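Local atomic coordinates of UDP-N-acetylglucosamine 2-epimerase (PDB entry 3OT5), a protein that probably interconverts UDP-N-acetylglucosamine and UDP-N-acetylmannosamine by inverting the configuration at C2 of the sugar, as a putative member of the non-hydrolysing 2-epimerase family. Residues Ser100-Met103 and Asn104-Glu108; Phe174-Thr177 and Lys178-Glu182; Asn382-Leu385 and Ala386-Ser390. All coordinates share one frame; numbering follows the deposited sequence.

Contact 1 (Ser100-Met103 and Asn104-Glu108); sequences SRVM and NGINE
Val102 and Ile106 lie side by side, one turn apart on the amphipathic alpha-helix 95-113 of the N-terminal Rossmann-like domain, and form the buried stripe of this local contact. Val102 CG1 meets Ile106 CG1 at 4.0 Å. The valine branch reaches that position by standing anti to its own nitrogen (chi1 170°), while CG1 of Ile106 folds back beside its nitrogen and comes within 3.0 Å of Val102 O, a tight fit over the very carbonyl that accepts the Ile106 N-H at 2.8 Å. Helix 125-136 covers this face: Ala129 touches Val102, and Ala130 and Ala133 touch Ile106.

The other side is looser and more polar. Arg101 runs out toward solvent, and Gly105, which donates to Arg101 O, adds no side chain there. Asn107 donates its backbone N-H to Met103 O, and its OD1 accepts from Gln137. Asn104, exposed, turns its amide back along the helix over the preceding turn. Its backbone N gives a nearly straight bond to Ser100 O (2.9 Å, 167° at the hydrogen), whereas its side-chain ND2, though 3.0 Å from that same Ser100 O, is too poorly angled to bond.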
ATOM      1  N   SER A 100      24.527   6.489   1.385  1.00 43.59           N
ATOM      2  CA  SER A 100      25.380   7.455   2.060  1.00 45.70           C
ATOM      3  C   SER A 100      24.763   8.876   2.056  1.00 45.51           C
ATOM      4  O   SER A 100      24.757   9.554   3.085  1.00 45.54           O
ATOM      5  CB  SER A 100      26.766   7.458   1.441  1.00 45.65           C
ATOM      6  OG  SER A 100      26.683   7.676   0.058  1.00 55.37           O
ATOM      7  N   ARG A 101      24.229   9.316   0.920  1.00 46.10           N
ATOM      8  CA  ARG A 101      23.623  10.652   0.849  1.00 46.97           C
ATOM      9  C   ARG A 101      22.454  10.840   1.809  1.00 43.91           C
ATOM     10  O   ARG A 101      22.352  11.873   2.475  1.00 42.80           O
ATOM     11  CB  ARG A 101      23.187  11.004  -0.575  1.00 48.96           C
ATOM     12  CG  ARG A 101      24.339  11.360  -1.488  1.00 55.65           C
ATOM     13  CD  ARG A 101      23.844  11.854  -2.835  1.00 62.25           C
ATOM     14  NE  ARG A 101      24.939  12.368  -3.653  1.00 70.69           N
ATOM     15  CZ  ARG A 101      25.677  11.640  -4.490  1.00 74.83           C
ATOM     16  NH1 ARG A 101      25.451  10.340  -4.646  1.00 76.07           N
ATOM     17  NH2 ARG A 101      26.648  12.221  -5.183  1.00 77.03           N
ATOM     18  N   VAL A 102      21.578   9.846   1.867  1.00 40.48           N
ATOM     19  CA  VAL A 102      20.419   9.881   2.746  1.00 39.23           C
ATOM     20  C   VAL A 102      20.819   9.795   4.227  1.00 38.98           C
ATOM     21  O   VAL A 102      20.241  10.488   5.088  1.00 35.48           O
ATOM     22  CB  VAL A 102      19.440   8.714   2.429  1.00 37.42           C
ATOM     23  CG1 VAL A 102      18.402   8.621   3.469  1.00 34.46           C
ATOM     24  CG2 VAL A 102      18.802   8.888   1.041  1.00 38.18           C
ATOM     25  N   MET A 103      21.799   8.935   4.514  1.00 38.02           N
ATOM     26  CA  MET A 103      22.273   8.736   5.867  1.00 38.81           C
ATOM     27  C   MET A 103      22.951   9.990   6.405  1.00 39.85           C
ATOM     28  O   MET A 103      22.705  10.391   7.532  1.00 39.30           O
ATOM     29  CB  MET A 103      23.249   7.571   5.901  1.00 40.16           C
ATOM     30  CG  MET A 103      23.884   7.316   7.264  1.00 42.74           C
ATOM     31  SD  MET A 103      25.159   6.055   7.134  1.00 51.45           S
ATOM     32  CE  MET A 103      26.238   6.745   5.887  1.00 49.52           C
ATOM     33  N   ASN A 104      23.815  10.593   5.603  1.00 41.15           N
ATOM     34  CA  ASN A 104      24.507  11.815   6.021  1.00 44.97           C
ATOM     35  C   ASN A 104      23.537  12.981   6.104  1.00 45.36           C
ATOM     36  O   ASN A 104      23.647  13.826   6.999  1.00 46.79           O
ATOM     37  CB  ASN A 104      25.663  12.131   5.078  1.00 46.58           C
ATOM     38  CG  ASN A 104      26.796  11.142   5.209  1.00 49.66           C
ATOM     39  OD1 ASN A 104      27.223  10.825   6.317  1.00 54.13           O
ATOM     40  ND2 ASN A 104      27.323  10.685   4.079  1.00 50.96           N
ATOM     41  N   GLY A 105      22.577  13.008   5.183  1.00 45.16           N
ATOM     42  CA  GLY A 105      21.557  14.052   5.159  1.00 45.52           C
ATOM     43  C   GLY A 105      20.692  13.954   6.400  1.00 44.25           C
ATOM     44  O   GLY A 105      20.543  14.919   7.133  1.00 46.09           O
ATOM     45  N   ILE A 106      20.128  12.775   6.638  1.00 42.56           N
ATOM     46  CA  ILE A 106      19.276  12.551   7.798  1.00 40.62           C
ATOM     47  C   ILE A 106      20.057  12.695   9.109  1.00 40.84           C
ATOM     48  O   ILE A 106      19.531  13.201  10.085  1.00 41.29           O
ATOM     49  CB  ILE A 106      18.579  11.196   7.726  1.00 38.55           C
ATOM     50  CG1 ILE A 106      17.638  11.165   6.515  1.00 39.67           C
ATOM     51  CG2 ILE A 106      17.780  10.952   8.994  1.00 39.94           C
ATOM     52  CD1 ILE A 106      16.591  12.294   6.530  1.00 42.12           C
ATOM     53  N   ASN A 107      21.306  12.247   9.138  1.00 41.80           N
ATOM     54  CA  ASN A 107      22.122  12.418  10.332  1.00 43.07           C
ATOM     55  C   ASN A 107      22.094  13.890  10.748  1.00 44.82           C
ATOM     56  O   ASN A 107      21.828  14.226  11.901  1.00 44.85           O
ATOM     57  CB  ASN A 107      23.566  12.026  10.057  1.00 44.08           C
ATOM     58  CG  ASN A 107      24.426  12.084  11.293  1.00 43.60           C
ATOM     59  OD1 ASN A 107      24.260  11.287  12.207  1.00 47.00           O
ATOM     60  ND2 ASN A 107      25.394  12.992  11.303  1.00 46.35           N
ATOM     61  N   GLU A 108      22.346  14.766   9.785  1.00 47.27           N
ATOM     62  CA  GLU A 108      22.383  16.208  10.028  1.00 50.03           C
ATOM     63  C   GLU A 108      21.012  16.751  10.428  1.00 49.54           C
ATOM     64  O   GLU A 108      20.906  17.550  11.348  1.00 48.21           O
ATOM     65  CB  GLU A 108      22.899  16.926   8.784  1.00 51.64           C
ATOM     66  CG  GLU A 108      23.116  18.427   8.953  1.00 60.34           C
ATOM     67  CD  GLU A 108      23.700  19.077   7.713  1.00 65.08           C
ATOM     68  OE1 GLU A 108      23.919  18.366   6.707  1.00 68.86           O
ATOM     69  OE2 GLU A 108      23.951  20.300   7.742  1.00 75.52           O
TER

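Contact 2 (Phe174-Thr177 and Lys178-Glu182); sequences FSPT and KQAKE
Ser175 and Ala180 touch through their CB atoms, 3.7 Å apart, where strand 172-175 hands over to helix 178-186 in a beta-alpha-beta unit of the N-terminal Rossmann-like sheet. Just before them, Phe174 takes no part in the turn and sends its ring to helix 380-392. The hydroxyl of Ser175 passes near the backbone of Lys181 without bonding to it; its hydrogen bond is with Ala146 O, beyond the neighbouring strand 140-144. Pro176 follows, and its ring carbon CD presses on the methyl of Ala180 at 3.6 Å, so that serine and proline both press on this methyl from the strand side.

Thr177 then closes the turn as the N-cap. With chi1 at 62°, OG1 sits between the backbone nitrogen and the carbonyl carbon, which directs it at the first turn of the helix, where it accepts from Ala180 N (3.2 Å, 164° at the hydrogen). The carbonyl of the same residue takes the Lys181 N-H at 3.2 Å, while the lysine chain extends away to a salt bridge with Asp400.

One threonine thus receives two N-H groups, one on its side chain and one on its main chain. An amide of the helix's first turn finds its acceptor in a buried hydroxyl, and the helix start is tied to the residue just before it.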
ATOM      1  N   PHE A 174       5.690  -1.476  14.120  1.00 37.63           N
ATOM      2  CA  PHE A 174       4.287  -1.379  13.861  1.00 38.84           C
ATOM      3  C   PHE A 174       4.061  -2.337  12.696  1.00 39.50           C
ATOM      4  O   PHE A 174       4.290  -2.005  11.550  1.00 39.92           O
ATOM      5  CB  PHE A 174       3.923   0.075  13.545  1.00 38.13           C
ATOM      6  CG  PHE A 174       4.470   1.062  14.552  1.00 37.15           C
ATOM      7  CD1 PHE A 174       3.941   1.139  15.826  1.00 36.44           C
ATOM      8  CD2 PHE A 174       5.520   1.913  14.213  1.00 37.72           C
ATOM      9  CE1 PHE A 174       4.428   2.039  16.743  1.00 40.19           C
ATOM     10  CE2 PHE A 174       6.011   2.827  15.119  1.00 38.32           C
ATOM     11  CZ  PHE A 174       5.472   2.886  16.402  1.00 43.00           C
ATOM     12  N   SER A 175       3.672  -3.564  13.022  1.00 40.66           N
ATOM     13  CA  SER A 175       3.452  -4.589  12.017  1.00 40.41           C
ATOM     14  C   SER A 175       2.076  -4.451  11.402  1.00 39.94           C
ATOM     15  O   SER A 175       1.129  -4.066  12.077  1.00 40.52           O
ATOM     16  CB  SER A 175       3.598  -5.980  12.633  1.00 41.71           C
ATOM     17  OG  SER A 175       4.911  -6.173  13.130  1.00 41.80           O
ATOM     18  N   PRO A 176       1.966  -4.748  10.112  1.00 37.84           N
ATOM     19  CA  PRO A 176       0.667  -4.629   9.510  1.00 39.62           C
ATOM     20  C   PRO A 176      -0.186  -5.852   9.798  1.00 41.14           C
ATOM     21  O   PRO A 176      -1.407  -5.749   9.794  1.00 43.36           O
ATOM     22  CB  PRO A 176       0.986  -4.539   8.018  1.00 37.68           C
ATOM     23  CG  PRO A 176       2.199  -5.361   7.869  1.00 36.04           C
ATOM     24  CD  PRO A 176       2.994  -5.133   9.130  1.00 37.72           C
ATOM     25  N   THR A 177       0.448  -6.983  10.086  1.00 41.19           N
ATOM     26  CA  THR A 177      -0.289  -8.216  10.330  1.00 43.39           C
ATOM     27  C   THR A 177       0.304  -9.058  11.442  1.00 44.72           C
ATOM     28  O   THR A 177       1.429  -8.818  11.909  1.00 42.40           O
ATOM     29  CB  THR A 177      -0.295  -9.103   9.071  1.00 43.66           C
ATOM     30  OG1 THR A 177       1.052  -9.461   8.737  1.00 46.67           O
ATOM     31  CG2 THR A 177      -0.929  -8.369   7.889  1.00 44.91           C
ATOM     32  N   LYS A 178      -0.470 -10.061  11.851  1.00 47.14           N
ATOM     33  CA  LYS A 178      -0.053 -10.971  12.889  1.00 49.18           C
ATOM     34  C   LYS A 178       1.215 -11.679  12.410  1.00 47.72           C
ATOM     35  O   LYS A 178       2.163 -11.855  13.189  1.00 46.43           O
ATOM     36  CB  LYS A 178      -1.164 -11.979  13.214  1.00 51.77           C
ATOM     37  CG  LYS A 178      -0.835 -12.900  14.398  1.00 57.32           C
ATOM     38  CD  LYS A 178      -1.959 -13.897  14.689  1.00 63.54           C
ATOM     39  CE  LYS A 178      -1.602 -14.826  15.860  1.00 68.47           C
ATOM     40  NZ  LYS A 178      -2.706 -15.803  16.201  1.00 71.06           N
ATOM     41  N   GLN A 179       1.226 -12.050  11.124  1.00 45.73           N
ATOM     42  CA  GLN A 179       2.361 -12.736  10.496  1.00 44.44           C
ATOM     43  C   GLN A 179       3.637 -11.938  10.615  1.00 41.12           C
ATOM     44  O   GLN A 179       4.667 -12.475  10.963  1.00 42.02           O
ATOM     45  CB  GLN A 179       2.083 -12.970   9.012  1.00 44.64           C
ATOM     46  CG  GLN A 179       3.198 -13.702   8.230  1.00 46.99           C
ATOM     47  CD  GLN A 179       3.493 -15.097   8.765  1.00 53.74           C
ATOM     48  OE1 GLN A 179       4.132 -15.259   9.808  1.00 55.65           O
ATOM     49  NE2 GLN A 179       3.083 -16.116   8.011  1.00 56.60           N
ATOM     50  N   ALA A 180       3.569 -10.655  10.289  1.00 39.95           N
ATOM     51  CA  ALA A 180       4.740  -9.784  10.375  1.00 38.18           C
ATOM     52  C   ALA A 180       5.258  -9.728  11.812  1.00 39.10           C
ATOM     53  O   ALA A 180       6.471  -9.624  12.042  1.00 38.91           O
ATOM     54  CB  ALA A 180       4.402  -8.381   9.872  1.00 35.49           C
ATOM     55  N   LYS A 181       4.342  -9.788  12.774  1.00 40.99           N
ATOM     56  CA  LYS A 181       4.715  -9.768  14.181  1.00 42.82           C
ATOM     57  C   LYS A 181       5.472 -11.040  14.508  1.00 44.89           C
ATOM     58  O   LYS A 181       6.541 -10.986  15.111  1.00 45.08           O
ATOM     59  CB  LYS A 181       3.494  -9.590  15.097  1.00 44.06           C
ATOM     60  CG  LYS A 181       3.825  -9.644  16.592  1.00 46.87           C
ATOM     61  CD  LYS A 181       2.681  -9.098  17.447  1.00 54.46           C
ATOM     62  CE  LYS A 181       3.072  -8.960  18.912  1.00 57.19           C
ATOM     63  NZ  LYS A 181       2.039  -8.194  19.680  1.00 61.36           N
ATOM     64  N   GLU A 182       4.913 -12.180  14.107  1.00 47.08           N
ATOM     65  CA  GLU A 182       5.551 -13.474  14.332  1.00 49.41           C
ATOM     66  C   GLU A 182       6.953 -13.520  13.714  1.00 48.29           C
ATOM     67  O   GLU A 182       7.868 -14.074  14.303  1.00 49.07           O
ATOM     68  CB  GLU A 182       4.675 -14.595  13.783  1.00 51.27           C
ATOM     69  CG  GLU A 182       3.390 -14.769  14.573  1.00 56.26           C
ATOM     70  CD  GLU A 182       2.414 -15.714  13.922  1.00 63.05           C
ATOM     71  OE1 GLU A 182       1.505 -16.190  14.632  1.00 69.40           O
ATOM     72  OE2 GLU A 182       2.548 -15.980  12.704  1.00 68.28           O
TER

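Contact 3 (Asn382-Leu385 and Ala386-Ser390); sequences NRIL and AAIKS
From Asn382 to Lys389 the backbone of helix 380-392 is regular, with four successive i to i+4 hydrogen bonds, the last of them, Lys389 N to Leu385 O, being short at 2.7 Å and nearly straight (171° at the hydrogen). Ile384 and Ile388 point the same way from neighbouring turns, CG2 of the first meeting CD1 of the second at 4.2 Å. Ile388 places CG1 beside its own nitrogen (chi1 -63°), which lays that carbon 3.5 Å from Ile384 O, the acceptor of its own N-H. Ala387 brings only a methyl, packed 3.1 Å from Ile384 O. Lys389 also folds over the preceding turn, with both CB and CG resting on Leu385 O; beyond CG its chain bends, and the ammonium forms a salt bridge with Glu393. At the other end, the guanidinium of Arg383 pairs with Asp377.

Pro398, in the loop that follows the helix, touches Ala386 and Ala387. The apolar face is enclosed by several elements of the N-terminal domain, although this helix comes near the end of the chain. Leu46 of helix 37-51 packs on Ile384, and Ala49 and Leu50 of that helix on Leu385; Phe57 of strand 57-63 touches Ile388 and Lys389.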
ATOM      1  N   ASN A 382      -3.928   5.526  14.334  1.00 43.20           N
ATOM      2  CA  ASN A 382      -4.344   5.751  15.709  1.00 45.24           C
ATOM      3  C   ASN A 382      -3.658   4.776  16.642  1.00 43.73           C
ATOM      4  O   ASN A 382      -3.194   5.163  17.713  1.00 45.55           O
ATOM      5  CB  ASN A 382      -5.860   5.649  15.808  1.00 49.03           C
ATOM      6  CG  ASN A 382      -6.548   6.666  14.942  1.00 55.15           C
ATOM      7  OD1 ASN A 382      -7.233   6.312  13.989  1.00 61.15           O
ATOM      8  ND2 ASN A 382      -6.282   7.946  15.200  1.00 61.80           N
ATOM      9  N   ARG A 383      -3.587   3.513  16.236  1.00 42.76           N
ATOM     10  CA  ARG A 383      -2.898   2.502  17.035  1.00 41.32           C
ATOM     11  C   ARG A 383      -1.404   2.833  17.100  1.00 39.98           C
ATOM     12  O   ARG A 383      -0.781   2.695  18.137  1.00 40.85           O
ATOM     13  CB  ARG A 383      -3.113   1.099  16.465  1.00 41.33           C
ATOM     14  CG  ARG A 383      -4.591   0.631  16.498  1.00 42.38           C
ATOM     15  CD  ARG A 383      -4.740  -0.816  16.061  1.00 37.13           C
ATOM     16  NE  ARG A 383      -6.148  -1.207  16.014  1.00 45.83           N
ATOM     17  CZ  ARG A 383      -6.936  -1.073  14.949  1.00 41.45           C
ATOM     18  NH1 ARG A 383      -6.469  -0.578  13.816  1.00 39.10           N
ATOM     19  NH2 ARG A 383      -8.192  -1.448  15.012  1.00 47.44           N
ATOM     20  N   ILE A 384      -0.832   3.293  15.995  1.00 39.49           N
ATOM     21  CA  ILE A 384       0.591   3.645  16.002  1.00 38.57           C
ATOM     22  C   ILE A 384       0.835   4.766  17.026  1.00 39.46           C
ATOM     23  O   ILE A 384       1.717   4.645  17.870  1.00 39.35           O
ATOM     24  CB  ILE A 384       1.112   4.027  14.596  1.00 38.25           C
ATOM     25  CG1 ILE A 384       1.104   2.806  13.677  1.00 35.98           C
ATOM     26  CG2 ILE A 384       2.556   4.593  14.659  1.00 33.34           C
ATOM     27  CD1 ILE A 384       1.471   3.124  12.217  1.00 36.14           C
ATOM     28  N   LEU A 385       0.033   5.830  16.972  1.00 41.26           N
ATOM     29  CA  LEU A 385       0.198   6.951  17.896  1.00 42.83           C
ATOM     30  C   LEU A 385      -0.001   6.528  19.341  1.00 42.39           C
ATOM     31  O   LEU A 385       0.777   6.916  20.201  1.00 41.51           O
ATOM     32  CB  LEU A 385      -0.726   8.126  17.562  1.00 46.19           C
ATOM     33  CG  LEU A 385      -0.467   8.843  16.234  1.00 51.88           C
ATOM     34  CD1 LEU A 385      -1.339  10.105  16.158  1.00 56.07           C
ATOM     35  CD2 LEU A 385       1.009   9.211  16.086  1.00 54.73           C
ATOM     36  N   ALA A 386      -1.028   5.726  19.606  1.00 42.41           N
ATOM     37  CA  ALA A 386      -1.282   5.263  20.971  1.00 44.65           C
ATOM     38  C   ALA A 386      -0.063   4.481  21.436  1.00 43.46           C
ATOM     39  O   ALA A 386       0.350   4.581  22.586  1.00 44.46           O
ATOM     40  CB  ALA A 386      -2.550   4.409  21.044  1.00 45.82           C
ATOM     41  N   ALA A 387       0.517   3.711  20.522  1.00 41.35           N
ATOM     42  CA  ALA A 387       1.704   2.935  20.817  1.00 41.26           C
ATOM     43  C   ALA A 387       2.854   3.886  21.215  1.00 40.65           C
ATOM     44  O   ALA A 387       3.519   3.698  22.241  1.00 42.11           O
ATOM     45  CB  ALA A 387       2.083   2.089  19.594  1.00 40.67           C
ATOM     46  N   ILE A 388       3.056   4.935  20.431  1.00 40.00           N
ATOM     47  CA  ILE A 388       4.100   5.919  20.737  1.00 40.75           C
ATOM     48  C   ILE A 388       3.773   6.640  22.051  1.00 43.10           C
ATOM     49  O   ILE A 388       4.659   6.809  22.899  1.00 43.61           O
ATOM     50  CB  ILE A 388       4.288   6.923  19.591  1.00 42.16           C
ATOM     51  CG1 ILE A 388       4.775   6.192  18.335  1.00 42.43           C
ATOM     52  CG2 ILE A 388       5.301   8.000  19.985  1.00 40.98           C
ATOM     53  CD1 ILE A 388       4.868   7.070  17.112  1.00 44.96           C
ATOM     54  N   LYS A 389       2.514   7.052  22.241  1.00 44.64           N
ATOM     55  CA  LYS A 389       2.123   7.702  23.504  1.00 49.09           C
ATOM     56  C   LYS A 389       2.419   6.769  24.662  1.00 49.63           C
ATOM     57  O   LYS A 389       2.951   7.188  25.679  1.00 49.61           O
ATOM     58  CB  LYS A 389       0.634   8.042  23.556  1.00 52.29           C
ATOM     59  CG  LYS A 389       0.201   9.229  22.743  1.00 56.87           C
ATOM     60  CD  LYS A 389      -1.325   9.434  22.819  1.00 62.71           C
ATOM     61  CE  LYS A 389      -1.859   9.603  24.244  1.00 68.15           C
ATOM     62  NZ  LYS A 389      -1.322  10.791  24.961  1.00 74.20           N
ATOM     63  N   SER A 390       2.048   5.505  24.487  1.00 50.56           N
ATOM     64  CA  SER A 390       2.263   4.459  25.490  1.00 53.98           C
ATOM     65  C   SER A 390       3.690   4.412  26.002  1.00 53.14           C
ATOM     66  O   SER A 390       3.918   4.186  27.173  1.00 55.66           O
ATOM     67  CB  SER A 390       1.931   3.085  24.899  1.00 53.44           C
ATOM     68  OG  SER A 390       2.328   2.068  25.803  1.00 61.73           O
TER

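How the contacts relate
Contacts 2 and 3 meet directly although some two hundred residues part them: Phe174, idle in its own turn, packs ring atoms CE1 and CZ against Ile384, Ala387 and Ile388, with Phe174 CE1 3.7 Å from Ala387 CB. The C-terminal helix is thereby joined to the next-to-outermost strand of the N-terminal sheet. Contact 1 touches neither and lies on a peripheral helix of the same domain. Contacts 2 and 3 each have four buried residues against two in contact 1, and contact 2 lies nearest the chain centre. Contacts 1 and 3 share one chemistry, mid-helix backbone bonds with a pair of branched side chains on the buried face. Contact 2 differs, since it starts a helix and relies on a side-chain cap.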